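Local coordinates for leucine-rich repeat protein (Bacteroides thetaiotaomicron, PDB 4ECN) that is of unknown function but, as an extracellular leucine-rich repeat protein, probably binds other proteins, at residues A[130-141]-A[249-260]. Residues are numbered along the deposited sequence; the frame is centred on the assembly and turned at random.
Sequences HGTVTFKLSKEG and NKLTKDANVPIQ
With OG1 held between its backbone N and carbonyl carbon (chi1 56°), Thr134 offers its hydroxyl to the neighbouring strand, where Asp254 N donates to OG1 at 3.2 Å. Just beside it, Ala255 N donates to Thr134 O at 2.8 Å, in the carbonyl plane. One threonine thus grips two successive amides at a beta bulge, where the register slips by one residue between Val133–Thr252 and Phe135–Ala255. Past the bulge, the Phe135 ring, its CG beside the backbone N (chi1 -62°), brings CD1 obliquely to within 3.6 Å of both Ala255 CB and Val257 CG2, while Val133 CG1 covers one ring face near its rim. Leu137 CD2 meets Ile259 CD1 at 3.9 Å, and Val218 of strand 214-227 touches both Phe135 and Val257. At the far end, Gln260 NE2 reaches Glu140 OE1 (2.9 Å) from above the carboxylate plane and also donates to Pro258 O; Gln260 OE1 accepts from Lys262 NZ. An alanine at Glu140 would probably leave the Gln260 amide less firmly held, by Pro258 and Lys262. Strand 130-139, flanked by antiparallel strand 202-212, thus pairs in parallel with strand 251-259: first and last strands of the sheet meet in a DUF4458 beta domain of the transthyretin clan.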
loop_
_atom_site.group_PDB
_atom_site.type_symbol
_atom_site.label_atom_id
_atom_site.label_comp_id
_atom_site.label_asym_id
_atom_site.label_seq_id
_atom_site.Cartn_x
_atom_site.Cartn_y
_atom_site.Cartn_z
ATOM N N HIS A 130 33.452 -33.866 7.096
ATOM C CA HIS A 130 32.189 -34.569 7.253
ATOM C C HIS A 130 32.403 -35.956 7.786
ATOM O O HIS A 130 33.473 -36.541 7.605
ATOM C CB HIS A 130 31.463 -34.656 5.902
ATOM C CG HIS A 130 30.812 -33.383 5.462
ATOM N ND1 HIS A 130 31.561 -32.276 5.095
ATOM C CD2 HIS A 130 29.500 -33.099 5.286
ATOM C CE1 HIS A 130 30.683 -31.345 4.748
ATOM N NE2 HIS A 130 29.429 -31.795 4.838
ATOM N N GLY A 131 31.369 -36.467 8.433
ATOM C CA GLY A 131 31.257 -37.829 8.932
ATOM C C GLY A 131 29.958 -38.385 8.378
ATOM O O GLY A 131 29.297 -37.697 7.587
ATOM N N THR A 132 29.572 -39.625 8.760
ATOM C CA THR A 132 28.314 -40.213 8.268
ATOM C C THR A 132 27.437 -40.642 9.469
ATOM O O THR A 132 27.948 -40.806 10.575
ATOM C CB THR A 132 28.547 -41.355 7.269
ATOM O OG1 THR A 132 29.421 -42.326 7.833
ATOM C CG2 THR A 132 29.111 -40.853 5.937
ATOM N N VAL A 133 26.106 -40.744 9.261
ATOM C CA VAL A 133 25.139 -41.026 10.330
ATOM C C VAL A 133 24.023 -41.956 9.861
ATOM O O VAL A 133 23.593 -41.889 8.710
ATOM C CB VAL A 133 24.528 -39.682 10.858
ATOM C CG1 VAL A 133 23.178 -39.873 11.543
ATOM C CG2 VAL A 133 25.490 -38.975 11.802
ATOM N N THR A 134 23.524 -42.780 10.796
ATOM C CA THR A 134 22.353 -43.640 10.645
ATOM C C THR A 134 21.423 -43.325 11.793
ATOM O O THR A 134 21.886 -43.020 12.897
ATOM C CB THR A 134 22.699 -45.129 10.573
ATOM O OG1 THR A 134 23.444 -45.487 11.743
ATOM C CG2 THR A 134 23.441 -45.501 9.307
ATOM N N PHE A 135 20.118 -43.401 11.545
ATOM C CA PHE A 135 19.120 -43.088 12.560
ATOM C C PHE A 135 18.445 -44.346 13.082
ATOM O O PHE A 135 18.415 -45.382 12.407
ATOM C CB PHE A 135 18.074 -42.116 11.985
ATOM C CG PHE A 135 18.718 -40.814 11.577
ATOM C CD1 PHE A 135 18.907 -39.795 12.503
ATOM C CD2 PHE A 135 19.232 -40.646 10.297
ATOM C CE1 PHE A 135 19.559 -38.619 12.142
ATOM C CE2 PHE A 135 19.878 -39.464 9.938
ATOM C CZ PHE A 135 20.023 -38.459 10.856
ATOM N N LYS A 136 17.938 -44.240 14.311
ATOM C CA LYS A 136 17.210 -45.268 15.024
ATOM C C LYS A 136 15.967 -44.618 15.589
ATOM O O LYS A 136 16.044 -43.769 16.498
ATOM C CB LYS A 136 18.095 -45.900 16.099
ATOM C CG LYS A 136 17.438 -46.957 16.976
ATOM C CD LYS A 136 18.289 -47.135 18.239
ATOM C CE LYS A 136 17.798 -48.165 19.223
ATOM N NZ LYS A 136 17.994 -49.543 18.712
ATOM N N LEU A 137 14.827 -44.960 14.969
ATOM C CA LEU A 137 13.493 -44.486 15.331
ATOM C C LEU A 137 13.033 -45.227 16.585
ATOM O O LEU A 137 13.122 -46.447 16.632
ATOM C CB LEU A 137 12.511 -44.682 14.163
ATOM C CG LEU A 137 12.561 -43.709 12.988
ATOM C CD1 LEU A 137 13.826 -43.882 12.135
ATOM C CD2 LEU A 137 11.359 -43.923 12.087
ATOM N N SER A 138 12.583 -44.492 17.609
ATOM C CA SER A 138 12.198 -45.061 18.896
ATOM C C SER A 138 10.911 -44.449 19.433
ATOM O O SER A 138 10.671 -43.263 19.190
ATOM C CB SER A 138 13.320 -44.812 19.901
ATOM O OG SER A 138 14.615 -44.960 19.335
ATOM N N LYS A 139 10.110 -45.227 20.202
ATOM C CA LYS A 139 8.882 -44.729 20.838
ATOM C C LYS A 139 9.214 -43.856 22.058
ATOM O O LYS A 139 9.923 -44.305 22.956
ATOM C CB LYS A 139 7.953 -45.875 21.266
ATOM C CG LYS A 139 7.333 -46.692 20.150
ATOM C CD LYS A 139 6.265 -47.622 20.734
ATOM C CE LYS A 139 5.580 -48.491 19.707
ATOM N NZ LYS A 139 4.494 -49.314 20.306
ATOM N N GLU A 140 8.709 -42.611 22.078
ATOM C CA GLU A 140 8.887 -41.619 23.155
ATOM C C GLU A 140 7.513 -41.073 23.545
ATOM O O GLU A 140 6.568 -41.180 22.755
ATOM C CB GLU A 140 9.843 -40.476 22.712
ATOM C CG GLU A 140 10.342 -39.561 23.830
ATOM C CD GLU A 140 10.368 -38.068 23.529
ATOM O OE1 GLU A 140 9.273 -37.461 23.478
ATOM O OE2 GLU A 140 11.475 -37.489 23.426
ATOM N N GLY A 141 7.408 -40.513 24.753
ATOM C CA GLY A 141 6.171 -39.927 25.269
ATOM C C GLY A 141 5.141 -40.959 25.692
ATOM O O GLY A 141 4.616 -40.901 26.810
ATOM N N ASN A 249 35.395 -38.227 9.017
ATOM C CA ASN A 249 35.634 -39.427 8.184
ATOM C C ASN A 249 35.261 -40.750 8.934
ATOM O O ASN A 249 35.668 -41.835 8.504
ATOM C CB ASN A 249 37.101 -39.465 7.683
ATOM C CG ASN A 249 37.515 -38.248 6.836
ATOM O OD1 ASN A 249 36.688 -37.514 6.250
ATOM N ND2 ASN A 249 38.821 -38.005 6.745
ATOM N N LYS A 250 34.393 -40.643 9.973
ATOM C CA LYS A 250 33.872 -41.743 10.791
ATOM C C LYS A 250 32.328 -41.748 10.801
ATOM O O LYS A 250 31.709 -40.690 10.681
ATOM C CB LYS A 250 34.405 -41.665 12.243
ATOM C CG LYS A 250 35.928 -41.760 12.400
ATOM C CD LYS A 250 36.496 -43.135 12.041
ATOM C CE LYS A 250 38.002 -43.176 12.116
ATOM N NZ LYS A 250 38.532 -44.554 11.913
ATOM N N LEU A 251 31.716 -42.941 10.985
ATOM C CA LEU A 251 30.258 -43.120 11.031
ATOM C C LEU A 251 29.705 -43.187 12.465
ATOM O O LEU A 251 30.107 -44.038 13.261
ATOM C CB LEU A 251 29.832 -44.400 10.285
ATOM C CG LEU A 251 28.394 -44.909 10.534
ATOM C CD1 LEU A 251 27.391 -44.256 9.602
ATOM C CD2 LEU A 251 28.327 -46.408 10.419
ATOM N N THR A 252 28.721 -42.334 12.743
ATOM C CA THR A 252 27.983 -42.337 13.996
ATOM C C THR A 252 26.751 -43.217 13.750
ATOM O O THR A 252 26.042 -43.023 12.764
ATOM C CB THR A 252 27.680 -40.906 14.450
ATOM O OG1 THR A 252 28.921 -40.187 14.579
ATOM C CG2 THR A 252 26.861 -40.863 15.754
ATOM N N LYS A 253 26.537 -44.215 14.598
ATOM C CA LYS A 253 25.441 -45.143 14.392
ATOM C C LYS A 253 24.294 -44.860 15.354
ATOM O O LYS A 253 24.517 -44.461 16.500
ATOM C CB LYS A 253 25.954 -46.590 14.573
ATOM C CG LYS A 253 25.012 -47.697 14.090
ATOM C CD LYS A 253 25.421 -49.069 14.645
ATOM C CE LYS A 253 24.372 -50.130 14.373
ATOM N NZ LYS A 253 24.682 -51.419 15.046
ATOM N N ASP A 254 23.060 -45.100 14.865
ATOM C CA ASP A 254 21.766 -45.058 15.551
ATOM C C ASP A 254 21.536 -43.755 16.369
ATOM O O ASP A 254 21.437 -43.771 17.606
ATOM C CB ASP A 254 21.616 -46.289 16.457
ATOM C CG ASP A 254 21.439 -47.579 15.666
ATOM O OD1 ASP A 254 21.221 -47.496 14.418
ATOM O OD2 ASP A 254 21.486 -48.670 16.291
ATOM N N ALA A 255 21.371 -42.644 15.623
ATOM C CA ALA A 255 21.044 -41.297 16.098
ATOM C C ALA A 255 19.549 -41.249 16.449
ATOM O O ALA A 255 18.733 -41.744 15.674
ATOM C CB ALA A 255 21.408 -40.279 15.021
ATOM N N ASN A 256 19.188 -40.691 17.608
ATOM C CA ASN A 256 17.808 -40.737 18.102
ATOM C C ASN A 256 16.743 -39.902 17.302
ATOM O O ASN A 256 16.804 -38.675 17.264
ATOM C CB ASN A 256 17.740 -40.265 19.556
ATOM C CG ASN A 256 16.374 -40.446 20.189
ATOM O OD1 ASN A 256 15.871 -39.547 20.888
ATOM N ND2 ASN A 256 15.740 -41.619 19.956
ATOM N N VAL A 257 15.703 -40.597 16.794
ATOM C CA VAL A 257 14.525 -40.007 16.167
ATOM C C VAL A 257 13.335 -40.400 17.074
ATOM O O VAL A 257 12.831 -41.524 16.971
ATOM C CB VAL A 257 14.341 -40.395 14.679
ATOM C CG1 VAL A 257 13.089 -39.750 14.093
ATOM C CG2 VAL A 257 15.568 -40.013 13.854
ATOM N N PRO A 258 12.952 -39.521 18.035
ATOM C CA PRO A 258 11.892 -39.874 19.000
ATOM C C PRO A 258 10.463 -39.799 18.425
ATOM O O PRO A 258 9.821 -38.741 18.455
ATOM C CB PRO A 258 12.076 -38.829 20.108
ATOM C CG PRO A 258 12.643 -37.659 19.430
ATOM C CD PRO A 258 13.520 -38.190 18.331
ATOM N N ILE A 259 9.939 -40.955 17.987
ATOM C CA ILE A 259 8.602 -41.058 17.402
ATOM C C ILE A 259 7.558 -40.890 18.518
ATOM O O ILE A 259 7.687 -41.502 19.570
ATOM C CB ILE A 259 8.448 -42.388 16.626
ATOM C CG1 ILE A 259 9.535 -42.527 15.518
ATOM C CG2 ILE A 259 7.025 -42.571 16.057
ATOM C CD1 ILE A 259 9.595 -41.419 14.444
ATOM N N GLN A 260 6.546 -40.033 18.284
ATOM C CA GLN A 260 5.512 -39.686 19.263
ATOM C C GLN A 260 4.210 -40.472 19.103
ATOM O O GLN A 260 3.528 -40.706 20.112
ATOM C CB GLN A 260 5.169 -38.189 19.152
ATOM C CG GLN A 260 6.341 -37.244 19.382
ATOM C CD GLN A 260 6.945 -37.360 20.759
ATOM O OE1 GLN A 260 6.253 -37.270 21.783
ATOM N NE2 GLN A 260 8.262 -37.527 20.802
#